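Local atomic coordinates of pyrethroid hydrolase (Sphingobium faniae, PDB entry 5Y5R), a protein that catalyses the hydrolysis of the carboxylester bond of pyrethroid insecticides such as permethrin and cypermethrin, releasing an alcohol and a cyclopropanecarboxylic acid. Residues His34-Thr39 / Arg59-Ile64; Leu49-Met54 / Ser175-Gly180; Ser72-His77 / Ala96-Leu101; Ile84-Gln89 / Pro182-Gly187. One frame throughout, in Å; residues are numbered along the deposited sequence.

Contact 1: residues His34-Thr39 / Arg59-Ile64; sequences HAPDLT and RPVADI
His-34 and Ile-64 meet because each carries its gamma branch back beside its own backbone N: the imidazole CG lies anti to the carbonyl carbon (chi1 -52°), and so does CG1 of Ile-64 (chi1 -71°). Ile-64 can then lay methyl CG2 squarely over the ring, 3.4 Å from the centroid of the His-34 imidazole, a CH-pi contact made on the ring normal. Its second arm runs back along the histidine, with CD1 of Ile-64 3.5 Å from CB of His-34. A beta-branched residue suits this place, since one branch covers the ring while the other continues to Pro-36, whose CG is 3.8 Å from CD1 of Ile-64. Val-61 sits between two partners, its CG2 3.9 Å from CG of Pro-36 and 4.0 Å from CD2 of Leu-38. At the start of the helix, where a proline costs little because its missing N-H is not needed, Pro-60 rests CG against the carbonyl O of Asp-37 at 3.4 Å. No hydrogen bond crosses the contact; NE2 of His-34 is hydrogen-bonded to OD2 of Asp-5, and OG1 of Thr-39 to O of His-56. The loop after strand 32-34 thus lies over helix 59-67, while Val-61 and Ile-64 also reach strand 3-9 and Leu-38 and Val-61 reach helix 80-90.

Contact 2: residues Leu49-Met54 / Ser175-Gly180; sequences LSVVDM and STVPFG. With 8NL ((2-methyl-3-phenyl-phenyl)methyl (1~{S})-3-[(~{E})-2-chloranyl-3,3,3-tris(fluoranyl)prop-1-enyl]-2,2-dimethyl-cyclopropane-1-carboxylate), chain G.
The loop 175-180 contributes Phe-179 to the pyrethroid pocket of this alpha/beta hydrolase, and the loop 49-54, leading into helix 54-57, packs against it through Val-51 and Met-54, which meet Val-177. Val-177 divides its methyls: CG2 lies 4.2 Å from CG1 of Val-51, while CG1 lies 4.1 Å from the selenium of Met-54, a selenomethionine. A bend at chi2 (-67°) curls SE of Met-54 onto Pro-178, 3.8 Å from that residue's CB. A long, flexible side chain suits the place, letting SE touch both CG1 of Val-177 and the Pro-178 ring. The polar link is indirect: one water donates to the carbonyl O of Val-51 and accepts from OG of Ser-175, 3.0 Å from each of these atoms. The same hydroxyl oxygen receives N-H of Val-177 at 3.1 Å (163°), closing an ST turn. The ring of Phe-179 reaches the bound ester 8NL and meets its trifluoromethyl group edge-on, CZ being 3.2 Å from F1 of 8NL in the ring plane. With an alanine in place of Phe-179 the trifluoromethyl group is likely to lose its aromatic neighbour, and a gap would probably open beside it. Apolar contacts with one water bridge imply that shape fit, more than directed bonding, joins these two loops.

Contact 3: residues Ser72-His77 / Ala96-Leu101; sequences SILLGH and AGLIYL
Five backbone hydrogen bonds join strand 71-77 to strand 95-101 in parallel register. The shortest runs from N of Ile-99 to O of Leu-74 at 2.8 Å, and N of Leu-101 reaches O of Gly-76 at 2.9 Å, nearly along the C=O axis. In return, Gly-76 N gives to O of Ile-99 at 3.0 Å, and Leu-74 N to O of Gly-97 at 3.2 Å, almost straight (178°). Outside this ladder, Ile-73, Leu-75, Ile-99 and Leu-101 share one face of the sheet, the first three touching helix 237-249. CG2 of Ile-73 presses on CD1 of Ile-99 at 3.5 Å. A chi1 of -176° swings the Leu-75 branch away from its own N, which sets CD1 3.7 Å from CG2 of Ile-99 and CD2 near CB of Leu-101. Replacing Leu-75 by an alanine would probably open a gap between Ile-99 and Leu-101. Gly-97 suits its place because a CB there would collide with CD1 of Ile-73. The other face carries Leu-74, Leu-98 and Tyr-100, with helix 80-90, the beta-alpha-beta crossover, against it. Gly-76 probably begins the nucleophile elbow, and NE2 of His-77 is hydrogen-bonded to O of His-230, probably a charge-relay residue. Buried N of Gly-97 has no partner in the model, so regular pairing elsewhere and apolar faces carry the contact.

Contact 4: residues Ile84-Gln89 / Pro182-Gly187; sequences ISWLAQ and PNPMEG
Gln-89 and Glu-186 meet through a bend in the glutamine: CG stands anti to the backbone N (chi1 169°), and a turn at chi2 (58°) brings the amide alongside the loop. OE1 of Gln-89 then accepts the backbone N-H of Glu-186 at 2.8 Å, the donor lying well above the carbonyl plane. A glutamine suits this spot, its arm being long enough to span from helix to loop and its amide oxygen able to take a main-chain donor. The NE2 end lies beside the aliphatic part of Glu-186, 3.5 Å from CG of that residue. Within the loop, OD1 of Asn-183 accepts from N of Met-185 at 2.8 Å, an Asx turn that shapes the chain as it passes helix 80-90, the crossover helix that follows the probable nucleophile elbow of the alpha/beta hydrolase fold. In Met-185, a selenomethionine, chi1 together with an extended chi2 (171°) puts SE 3.7 Å from CB of Ser-85; its CG lies 3.3 Å from the carbonyl O of Ser-85. OG of Ser-85 is hydrogen-bonded to Tyr-100 OH. Pro-184, rigid and apolar, meets Trp-86 with the two side chains crossing at about a right angle, CG of Pro-184 coming 3.9 Å from CD1 of Trp-86, while Trp-86 also stacks on His-90.

Overall arrangement
From the N terminus, contact 1 is the first to close, joining the loop after strand 32-34 to helix 59-67 before contacts 3 and 4 open. Contact 2 starts inside that loop, at 49-54, but closes only at 175-180, so the two cross; they touch where Thr-39 meets Val-51. Contact 3, wholly nested within the long loop of contact 2, pairs two central strands. Contact 4 opens from the helix between those strands and closes at 182-187, crossing both contact 2 and contact 3. Helix 80-90 links the set: Leu-87 packs on Val-61 of contact 1, Trp-86 on Met-54 of contact 2, and Ile-84 on Tyr-100 of contact 3. Sheet, helices and the loops 49-54, 175-180 and 182-187 are thereby tied together.

Contact 1: residues His34-Thr39 / Arg59-Ile64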
loop_
_atom_site.group_PDB
_atom_site.type_symbol
_atom_site.label_atom_id
_atom_site.label_comp_id
_atom_site.label_asym_id
_atom_site.label_seq_id
_atom_site.Cartn_x
_atom_site.Cartn_y
_atom_site.Cartn_z
ATOM N N HIS A 34 10.070 -7.427 6.290
ATOM C CA HIS A 34 10.713 -6.236 5.761
ATOM C C HIS A 34 9.671 -5.123 5.672
ATOM O O HIS A 34 8.481 -5.392 5.450
ATOM C CB HIS A 34 11.317 -6.522 4.378
ATOM C CG HIS A 34 12.212 -7.727 4.315
ATOM N ND1 HIS A 34 13.583 -7.653 4.474
ATOM C CD2 HIS A 34 11.933 -9.039 4.113
ATOM C CE1 HIS A 34 14.106 -8.861 4.360
ATOM N NE2 HIS A 34 13.127 -9.722 4.147
ATOM N N ALA A 35 10.075 -3.895 6.009
ATOM C CA ALA A 35 9.233 -2.711 5.816
ATOM C C ALA A 35 10.098 -1.560 5.304
ATOM O O ALA A 35 10.390 -0.610 6.031
ATOM C CB ALA A 35 8.498 -2.350 7.114
ATOM N N PRO A 36 10.521 -1.623 4.051
ATOM C CA PRO A 36 11.492 -0.658 3.526
ATOM C C PRO A 36 10.866 0.679 3.169
ATOM O O PRO A 36 9.662 0.795 2.963
ATOM C CB PRO A 36 12.025 -1.346 2.266
ATOM C CG PRO A 36 10.832 -2.199 1.800
ATOM C CD PRO A 36 10.133 -2.647 3.052
ATOM N N ASP A 37 11.704 1.713 3.195
ATOM C CA ASP A 37 11.372 2.980 2.548
ATOM C C ASP A 37 11.446 2.833 1.025
ATOM O O ASP A 37 12.456 2.383 0.480
ATOM C CB ASP A 37 12.344 4.063 3.018
ATOM C CG ASP A 37 12.161 4.453 4.477
ATOM O OD1 ASP A 37 11.089 4.187 5.088
ATOM O OD2 ASP A 37 13.134 5.002 5.044
ATOM N N LEU A 38 10.391 3.223 0.318
ATOM C CA LEU A 38 10.551 3.276 -1.124
ATOM C C LEU A 38 11.469 4.461 -1.466
ATOM O O LEU A 38 11.910 5.201 -0.588
ATOM C CB LEU A 38 9.181 3.346 -1.826
ATOM C CG LEU A 38 8.293 2.087 -1.735
ATOM C CD1 LEU A 38 6.990 2.181 -2.556
ATOM C CD2 LEU A 38 9.047 0.901 -2.228
ATOM N N THR A 39 11.857 4.554 -2.730
ATOM C CA THR A 39 12.761 5.614 -3.150
ATOM C C THR A 39 12.114 6.972 -2.929
ATOM O O THR A 39 10.918 7.154 -3.181
ATOM C CB THR A 39 13.149 5.412 -4.612
ATOM O OG1 THR A 39 13.808 4.148 -4.737
ATOM C CG2 THR A 39 14.056 6.521 -5.113
ATOM N N ARG A 59 12.606 -0.088 -6.328
ATOM C CA ARG A 59 13.856 -0.842 -6.352
ATOM C C ARG A 59 14.308 -1.317 -4.971
ATOM O O ARG A 59 14.883 -2.411 -4.873
ATOM C CB ARG A 59 14.951 0.009 -7.027
ATOM C CG ARG A 59 16.260 -0.726 -7.321
ATOM C CD ARG A 59 16.974 -0.096 -8.512
ATOM N NE ARG A 59 17.501 1.252 -8.294
ATOM C CZ ARG A 59 17.724 2.119 -9.282
ATOM N NH1 ARG A 59 17.431 1.783 -10.546
ATOM N NH2 ARG A 59 18.217 3.326 -9.013
ATOM N N PRO A 60 14.018 -0.601 -3.881
ATOM C CA PRO A 60 14.309 -1.187 -2.565
ATOM C C PRO A 60 13.618 -2.516 -2.302
ATOM O O PRO A 60 14.148 -3.317 -1.534
ATOM C CB PRO A 60 13.851 -0.100 -1.587
ATOM C CG PRO A 60 14.012 1.161 -2.338
ATOM C CD PRO A 60 13.745 0.847 -3.774
ATOM N N VAL A 61 12.440 -2.767 -2.872
ATOM C CA VAL A 61 11.802 -4.069 -2.695
ATOM C C VAL A 61 12.409 -5.102 -3.621
ATOM O O VAL A 61 12.694 -6.230 -3.201
ATOM C CB VAL A 61 10.292 -3.953 -2.923
ATOM C CG1 VAL A 61 9.647 -5.345 -2.941
ATOM C CG2 VAL A 61 9.691 -3.036 -1.873
ATOM N N ALA A 62 12.677 -4.718 -4.872
ATOM C CA ALA A 62 13.297 -5.651 -5.800
ATOM C C ALA A 62 14.614 -6.148 -5.226
ATOM O O ALA A 62 14.961 -7.326 -5.377
ATOM C CB ALA A 62 13.513 -4.991 -7.164
ATOM N N ASP A 63 15.343 -5.255 -4.538
ATOM C CA ASP A 63 16.554 -5.647 -3.823
ATOM C C ASP A 63 16.271 -6.723 -2.776
ATOM O O ASP A 63 17.015 -7.701 -2.673
ATOM C CB ASP A 63 17.194 -4.439 -3.139
ATOM C CG ASP A 63 17.601 -3.326 -4.108
ATOM O OD1 ASP A 63 17.803 -3.589 -5.318
ATOM O OD2 ASP A 63 17.759 -2.179 -3.631
ATOM N N ILE A 64 15.215 -6.545 -1.969
ATOM C CA ILE A 64 14.928 -7.514 -0.913
ATOM C C ILE A 64 14.548 -8.850 -1.532
ATOM O O ILE A 64 15.088 -9.901 -1.168
ATOM C CB ILE A 64 13.804 -7.014 0.015
ATOM C CG1 ILE A 64 14.259 -5.851 0.897
ATOM C CG2 ILE A 64 13.331 -8.179 0.957
ATOM C CD1 ILE A 64 13.133 -5.262 1.705
#

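Contact 2: residues Leu49-Met54 / Ser175-Gly180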
loop_
_atom_site.group_PDB
_atom_site.type_symbol
_atom_site.label_atom_id
_atom_site.label_comp_id
_atom_site.label_asym_id
_atom_site.label_seq_id
_atom_site.Cartn_x
_atom_site.Cartn_y
_atom_site.Cartn_z
ATOM N N LEU A 49 11.551 14.543 -6.173
ATOM C CA LEU A 49 12.021 14.737 -7.543
ATOM C C LEU A 49 13.051 13.709 -7.973
ATOM O O LEU A 49 13.369 13.632 -9.169
ATOM C CB LEU A 49 12.570 16.150 -7.751
ATOM C CG LEU A 49 11.591 17.314 -7.600
ATOM C CD1 LEU A 49 12.338 18.645 -7.664
ATOM C CD2 LEU A 49 10.512 17.280 -8.659
ATOM N N SER A 50 13.624 12.962 -7.031
ATOM C CA SER A 50 14.598 11.934 -7.382
ATOM C C SER A 50 13.957 10.697 -7.993
ATOM O O SER A 50 14.626 9.943 -8.700
ATOM C CB SER A 50 15.398 11.550 -6.129
ATOM O OG SER A 50 14.579 10.826 -5.213
ATOM N N VAL A 51 12.669 10.484 -7.789
ATOM C CA VAL A 51 12.061 9.285 -8.345
ATOM C C VAL A 51 11.935 9.442 -9.854
ATOM O O VAL A 51 11.212 10.313 -10.344
ATOM C CB VAL A 51 10.698 9.026 -7.709
ATOM C CG1 VAL A 51 10.128 7.743 -8.277
ATOM C CG2 VAL A 51 10.844 8.982 -6.200
ATOM N N VAL A 52 12.549 8.531 -10.594
ATOM C CA VAL A 52 12.501 8.605 -12.045
ATOM C C VAL A 52 11.271 7.905 -12.602
ATOM O O VAL A 52 10.489 8.503 -13.347
ATOM C CB VAL A 52 13.778 7.995 -12.632
ATOM C CG1 VAL A 52 13.677 8.048 -14.127
ATOM C CG2 VAL A 52 15.003 8.742 -12.101
ATOM N N ASP A 53 11.049 6.660 -12.213
ATOM C CA ASP A 53 9.923 5.875 -12.708
ATOM C C ASP A 53 9.683 4.755 -11.697
ATOM O O ASP A 53 10.290 4.732 -10.620
ATOM C CB ASP A 53 10.170 5.398 -14.150
ATOM C CG ASP A 53 11.386 4.496 -14.289
ATOM O OD1 ASP A 53 11.975 4.098 -13.266
ATOM O OD2 ASP A 53 11.754 4.170 -15.445
HETATM N N MSE A 54 8.774 3.842 -12.014
HETATM C CA MSE A 54 8.370 2.858 -11.019
HETATM C C MSE A 54 9.449 1.840 -10.721
HETATM O O MSE A 54 9.569 1.395 -9.588
HETATM C CB MSE A 54 7.099 2.142 -11.461
HETATM C CG MSE A 54 5.861 3.026 -11.291
HETATM SE SE MSE A 54 5.451 3.385 -9.423
HETATM C CE MSE A 54 4.526 1.668 -8.973
ATOM N N SER A 175 6.097 11.773 -4.462
ATOM C CA SER A 175 6.182 11.807 -5.923
ATOM C C SER A 175 4.858 11.402 -6.575
ATOM O O SER A 175 4.148 10.526 -6.089
ATOM C CB SER A 175 7.280 10.878 -6.426
ATOM O OG SER A 175 7.202 10.738 -7.840
ATOM N N THR A 176 4.508 12.066 -7.670
ATOM C CA THR A 176 3.262 11.717 -8.352
ATOM C C THR A 176 3.433 10.534 -9.300
ATOM O O THR A 176 2.447 10.094 -9.912
ATOM C CB THR A 176 2.714 12.944 -9.080
ATOM O OG1 THR A 176 3.672 13.365 -10.053
ATOM C CG2 THR A 176 2.394 14.080 -8.102
ATOM N N VAL A 177 4.648 9.972 -9.341
ATOM C CA VAL A 177 4.957 8.882 -10.272
ATOM C C VAL A 177 4.029 7.680 -10.140
ATOM O O VAL A 177 3.610 7.145 -11.177
ATOM C CB VAL A 177 6.441 8.482 -10.133
ATOM C CG1 VAL A 177 6.698 7.084 -10.726
ATOM C CG2 VAL A 177 7.337 9.504 -10.812
ATOM N N PRO A 178 3.782 7.127 -8.945
ATOM C CA PRO A 178 2.853 5.993 -8.856
ATOM C C PRO A 178 1.417 6.322 -9.228
ATOM O O PRO A 178 0.690 5.419 -9.642
ATOM C CB PRO A 178 2.995 5.536 -7.395
ATOM C CG PRO A 178 3.503 6.699 -6.667
ATOM C CD PRO A 178 4.425 7.385 -7.641
ATOM N N PHE A 179 0.969 7.564 -9.058
ATOM C CA PHE A 179 -0.416 7.875 -9.373
ATOM C C PHE A 179 -0.702 7.736 -10.854
ATOM O O PHE A 179 -1.853 7.482 -11.238
ATOM C CB PHE A 179 -0.783 9.279 -8.904
ATOM C CG PHE A 179 -1.034 9.364 -7.447
ATOM C CD1 PHE A 179 -2.287 9.073 -6.932
ATOM C CD2 PHE A 179 -0.012 9.701 -6.578
ATOM C CE1 PHE A 179 -2.517 9.153 -5.569
ATOM C CE2 PHE A 179 -0.233 9.768 -5.227
ATOM C CZ PHE A 179 -1.473 9.502 -4.716
ATOM N N GLY A 180 0.317 7.906 -11.692
ATOM C CA GLY A 180 0.081 8.007 -13.109
ATOM C C GLY A 180 0.526 6.807 -13.907
ATOM O O GLY A 180 0.363 6.805 -15.127
HETATM C C 8NL G . -0.987 10.455 3.449
HETATM C C8 8NL G . 0.537 12.070 6.844
HETATM C C9 8NL G . 0.941 13.373 7.122
HETATM C C10 8NL G . 0.118 14.444 6.801
HETATM C C11 8NL G . -1.104 14.145 6.203
HETATM C C12 8NL G . -1.491 12.832 5.935
HETATM C C13 8NL G . -1.600 7.478 3.311
HETATM O O 8NL G . -2.616 7.885 2.363
HETATM CL CL 8NL G . -5.960 10.824 -3.227
HETATM C C21 8NL G . -4.811 9.947 -2.214
HETATM C C22 8NL G . -3.656 10.728 -1.633
HETATM F F2 8NL G . -3.890 10.909 -0.345
HETATM F F1 8NL G . -2.490 10.136 -1.802
HETATM F F 8NL G . -3.618 11.889 -2.252
HETATM C C20 8NL G . -5.012 8.656 -1.947
HETATM C C16 8NL G . -4.034 7.861 -1.109
HETATM C C17 8NL G . -4.750 6.566 -0.741
HETATM C C18 8NL G . -3.950 5.804 -1.788
HETATM C C19 8NL G . -6.265 6.604 -1.000
HETATM C C15 8NL G . -4.227 7.525 0.366
HETATM C C14 8NL G . -2.868 7.275 1.024
HETATM O O1 8NL G . -1.996 6.641 0.426
HETATM C C2 8NL G . -1.435 8.290 4.606
HETATM C C3 8NL G . -1.552 7.571 5.788
HETATM C C4 8NL G . -1.424 8.175 7.039
HETATM C C5 8NL G . -1.127 9.531 7.129
HETATM C C6 8NL G . -0.998 10.304 5.982
HETATM C C1 8NL G . -1.141 9.674 4.712
HETATM C C7 8NL G . -0.667 11.765 6.235
HETATM O O HOH W 1 9.254 12.308 -9.401
#

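Contact 3: residues Ser72-His77 / Ala96-Leu101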
loop_
_atom_site.group_PDB
_atom_site.type_symbol
_atom_site.label_atom_id
_atom_site.label_comp_id
_atom_site.label_asym_id
_atom_site.label_seq_id
_atom_site.Cartn_x
_atom_site.Cartn_y
_atom_site.Cartn_z
ATOM N N SER A 72 8.034 -14.692 -1.466
ATOM C CA SER A 72 7.660 -13.540 -0.654
ATOM C C SER A 72 6.183 -13.178 -0.768
ATOM O O SER A 72 5.573 -13.265 -1.837
ATOM C CB SER A 72 8.460 -12.305 -1.043
ATOM O OG SER A 72 9.839 -12.473 -0.763
ATOM N N ILE A 73 5.656 -12.619 0.314
ATOM C CA ILE A 73 4.349 -11.980 0.306
ATOM C C ILE A 73 4.582 -10.474 0.214
ATOM O O ILE A 73 5.380 -9.908 0.974
ATOM C CB ILE A 73 3.538 -12.337 1.566
ATOM C CG1 ILE A 73 3.414 -13.858 1.735
ATOM C CG2 ILE A 73 2.158 -11.718 1.486
ATOM C CD1 ILE A 73 2.458 -14.560 0.754
ATOM N N LEU A 74 3.894 -9.826 -0.719
ATOM C CA LEU A 74 3.961 -8.381 -0.888
ATOM C C LEU A 74 2.662 -7.789 -0.397
ATOM O O LEU A 74 1.577 -8.227 -0.821
ATOM C CB LEU A 74 4.185 -7.998 -2.352
ATOM C CG LEU A 74 5.456 -8.479 -3.032
ATOM C CD1 LEU A 74 5.638 -7.706 -4.344
ATOM C CD2 LEU A 74 6.624 -8.308 -2.051
ATOM N N LEU A 75 2.767 -6.818 0.504
ATOM C CA LEU A 75 1.621 -6.080 1.006
ATOM C C LEU A 75 1.799 -4.608 0.660
ATOM O O LEU A 75 2.874 -4.026 0.886
ATOM C CB LEU A 75 1.440 -6.237 2.520
ATOM C CG LEU A 75 0.209 -5.572 3.147
ATOM C CD1 LEU A 75 -0.263 -6.391 4.361
ATOM C CD2 LEU A 75 0.467 -4.104 3.599
ATOM N N GLY A 76 0.762 -4.031 0.107
ATOM C CA GLY A 76 0.720 -2.603 -0.151
ATOM C C GLY A 76 -0.394 -1.973 0.658
ATOM O O GLY A 76 -1.474 -2.543 0.777
ATOM N N HIS A 77 -0.123 -0.796 1.228
ATOM C CA HIS A 77 -1.176 -0.010 1.858
ATOM C C HIS A 77 -1.496 1.194 0.973
ATOM O O HIS A 77 -0.586 1.825 0.429
ATOM C CB HIS A 77 -0.808 0.436 3.267
ATOM C CG HIS A 77 -1.766 1.433 3.849
ATOM N ND1 HIS A 77 -1.429 2.752 4.072
ATOM C CD2 HIS A 77 -3.052 1.302 4.242
ATOM C CE1 HIS A 77 -2.461 3.383 4.597
ATOM N NE2 HIS A 77 -3.470 2.531 4.685
ATOM N N ALA A 96 4.787 -15.010 -4.202
ATOM C CA ALA A 96 3.795 -16.058 -3.985
ATOM C C ALA A 96 2.409 -15.520 -3.644
ATOM O O ALA A 96 1.450 -16.301 -3.644
ATOM C CB ALA A 96 4.262 -16.993 -2.867
ATOM N N GLY A 97 2.283 -14.243 -3.288
ATOM C CA GLY A 97 0.997 -13.703 -2.887
ATOM C C GLY A 97 0.983 -12.190 -2.860
ATOM O O GLY A 97 2.007 -11.543 -2.611
ATOM N N LEU A 98 -0.195 -11.621 -3.101
ATOM C CA LEU A 98 -0.383 -10.169 -3.097
ATOM C C LEU A 98 -1.470 -9.785 -2.105
ATOM O O LEU A 98 -2.587 -10.303 -2.165
ATOM C CB LEU A 98 -0.755 -9.649 -4.494
ATOM C CG LEU A 98 0.349 -9.756 -5.551
ATOM C CD1 LEU A 98 -0.186 -9.369 -6.921
ATOM C CD2 LEU A 98 1.572 -8.893 -5.196
ATOM N N ILE A 99 -1.159 -8.856 -1.215
ATOM C CA ILE A 99 -2.115 -8.386 -0.228
ATOM C C ILE A 99 -2.347 -6.898 -0.439
ATOM O O ILE A 99 -1.409 -6.104 -0.306
ATOM C CB ILE A 99 -1.611 -8.639 1.194
ATOM C CG1 ILE A 99 -1.328 -10.127 1.426
ATOM C CG2 ILE A 99 -2.630 -8.142 2.200
ATOM C CD1 ILE A 99 -0.836 -10.379 2.804
ATOM N N TYR A 100 -3.596 -6.513 -0.691
ATOM C CA TYR A 100 -3.982 -5.115 -0.885
ATOM C C TYR A 100 -4.744 -4.641 0.352
ATOM O O TYR A 100 -5.920 -4.979 0.532
ATOM C CB TYR A 100 -4.817 -4.945 -2.159
ATOM C CG TYR A 100 -4.092 -5.280 -3.432
ATOM C CD1 TYR A 100 -3.964 -6.597 -3.860
ATOM C CD2 TYR A 100 -3.518 -4.294 -4.196
ATOM C CE1 TYR A 100 -3.320 -6.924 -5.023
ATOM C CE2 TYR A 100 -2.854 -4.605 -5.352
ATOM C CZ TYR A 100 -2.742 -5.928 -5.761
ATOM O OH TYR A 100 -2.101 -6.237 -6.943
ATOM N N LEU A 101 -4.096 -3.829 1.180
ATOM C CA LEU A 101 -4.648 -3.359 2.449
ATOM C C LEU A 101 -5.228 -1.962 2.255
ATOM O O LEU A 101 -4.500 -0.959 2.320
ATOM C CB LEU A 101 -3.578 -3.388 3.549
ATOM C CG LEU A 101 -3.961 -2.792 4.906
ATOM C CD1 LEU A 101 -5.232 -3.421 5.517
ATOM C CD2 LEU A 101 -2.794 -2.889 5.873
#

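Contact 4: residues Ile84-Gln89 / Pro182-Gly187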
loop_
_atom_site.group_PDB
_atom_site.type_symbol
_atom_site.label_atom_id
_atom_site.label_comp_id
_atom_site.label_asym_id
_atom_site.label_seq_id
_atom_site.Cartn_x
_atom_site.Cartn_y
_atom_site.Cartn_z
ATOM N N ILE A 84 2.980 -2.966 -5.531
ATOM C CA ILE A 84 3.014 -4.431 -5.476
ATOM C C ILE A 84 2.513 -5.019 -6.782
ATOM O O ILE A 84 2.899 -6.130 -7.145
ATOM C CB ILE A 84 2.230 -5.026 -4.283
ATOM C CG1 ILE A 84 0.730 -5.083 -4.574
ATOM C CG2 ILE A 84 2.527 -4.299 -2.993
ATOM C CD1 ILE A 84 -0.030 -5.905 -3.555
ATOM N N SER A 85 1.585 -4.334 -7.468
ATOM C CA SER A 85 1.192 -4.761 -8.804
ATOM C C SER A 85 2.351 -4.613 -9.796
ATOM O O SER A 85 2.575 -5.469 -10.660
ATOM C CB SER A 85 -0.025 -3.948 -9.254
ATOM O OG SER A 85 -1.133 -4.151 -8.392
ATOM N N TRP A 86 3.066 -3.493 -9.738
ATOM C CA TRP A 86 4.190 -3.328 -10.645
ATOM C C TRP A 86 5.260 -4.382 -10.373
ATOM O O TRP A 86 5.747 -5.041 -11.296
ATOM C CB TRP A 86 4.746 -1.911 -10.519
ATOM C CG TRP A 86 5.658 -1.543 -11.632
ATOM C CD1 TRP A 86 5.360 -0.795 -12.726
ATOM C CD2 TRP A 86 7.042 -1.895 -11.746
ATOM N NE1 TRP A 86 6.470 -0.663 -13.527
ATOM C CE2 TRP A 86 7.514 -1.338 -12.943
ATOM C CE3 TRP A 86 7.924 -2.638 -10.954
ATOM C CZ2 TRP A 86 8.828 -1.498 -13.366
ATOM C CZ3 TRP A 86 9.240 -2.787 -11.376
ATOM C CH2 TRP A 86 9.668 -2.224 -12.571
ATOM N N LEU A 87 5.590 -4.587 -9.102
ATOM C CA LEU A 87 6.589 -5.582 -8.719
ATOM C C LEU A 87 6.161 -6.999 -9.081
ATOM O O LEU A 87 6.975 -7.799 -9.555
ATOM C CB LEU A 87 6.828 -5.500 -7.222
ATOM C CG LEU A 87 7.720 -4.356 -6.741
ATOM C CD1 LEU A 87 7.429 -4.036 -5.275
ATOM C CD2 LEU A 87 9.135 -4.760 -6.924
ATOM N N ALA A 88 4.878 -7.311 -8.926
ATOM C CA ALA A 88 4.442 -8.672 -9.197
ATOM C C ALA A 88 4.733 -9.021 -10.640
ATOM O O ALA A 88 5.229 -10.113 -10.938
ATOM C CB ALA A 88 2.948 -8.818 -8.890
ATOM N N GLN A 89 4.553 -8.040 -11.529
ATOM C CA GLN A 89 4.723 -8.268 -12.952
ATOM C C GLN A 89 6.178 -8.504 -13.311
ATOM O O GLN A 89 6.468 -9.309 -14.202
ATOM C CB GLN A 89 4.122 -7.090 -13.734
ATOM C CG GLN A 89 4.448 -7.029 -15.221
ATOM C CD GLN A 89 4.000 -8.279 -15.931
ATOM O OE1 GLN A 89 3.045 -8.911 -15.511
ATOM N NE2 GLN A 89 4.646 -8.606 -17.041
ATOM N N PRO A 182 0.296 2.971 -15.277
ATOM C CA PRO A 182 -0.700 1.914 -15.441
ATOM C C PRO A 182 -0.168 0.611 -14.868
ATOM O O PRO A 182 1.047 0.371 -14.852
ATOM C CB PRO A 182 -0.860 1.805 -16.966
ATOM C CG PRO A 182 -0.103 2.939 -17.565
ATOM C CD PRO A 182 0.961 3.284 -16.549
ATOM N N ASN A 183 -1.094 -0.237 -14.420
ATOM C CA ASN A 183 -0.737 -1.578 -13.959
ATOM C C ASN A 183 -0.290 -2.429 -15.133
ATOM O O ASN A 183 -1.065 -2.619 -16.068
ATOM C CB ASN A 183 -1.894 -2.247 -13.234
ATOM C CG ASN A 183 -1.522 -3.631 -12.707
ATOM O OD1 ASN A 183 -0.380 -4.065 -12.824
ATOM N ND2 ASN A 183 -2.466 -4.292 -12.074
ATOM N N PRO A 184 0.952 -2.901 -15.156
ATOM C CA PRO A 184 1.421 -3.751 -16.252
ATOM C C PRO A 184 1.215 -5.245 -16.034
ATOM O O PRO A 184 1.733 -6.037 -16.828
ATOM C CB PRO A 184 2.912 -3.420 -16.291
ATOM C CG PRO A 184 3.247 -3.242 -14.831
ATOM C CD PRO A 184 2.013 -2.638 -14.180
HETATM N N MSE A 185 0.497 -5.654 -14.999
HETATM C CA MSE A 185 0.349 -7.083 -14.741
HETATM C C MSE A 185 -0.265 -7.815 -15.912
HETATM O O MSE A 185 -1.345 -7.454 -16.384
HETATM C CB MSE A 185 -0.493 -7.319 -13.502
HETATM C CG MSE A 185 0.290 -7.201 -12.235
HETATM SE SE MSE A 185 -0.927 -7.252 -10.776
HETATM C CE MSE A 185 -1.327 -9.164 -10.926
ATOM N N GLU A 186 0.434 -8.847 -16.384
ATOM C CA GLU A 186 -0.082 -9.675 -17.456
ATOM C C GLU A 186 0.340 -11.118 -17.228
ATOM O O GLU A 186 1.318 -11.398 -16.519
ATOM C CB GLU A 186 0.433 -9.208 -18.815
ATOM C CG GLU A 186 1.906 -9.425 -18.995
ATOM C CD GLU A 186 2.428 -8.846 -20.290
ATOM O OE1 GLU A 186 1.836 -7.874 -20.813
ATOM O OE2 GLU A 186 3.441 -9.374 -20.790
ATOM N N GLY A 187 -0.400 -12.035 -17.867
ATOM C CA GLY A 187 0.038 -13.411 -17.916
ATOM C C GLY A 187 0.306 -14.045 -16.569
ATOM O O GLY A 187 -0.600 -14.294 -15.770
#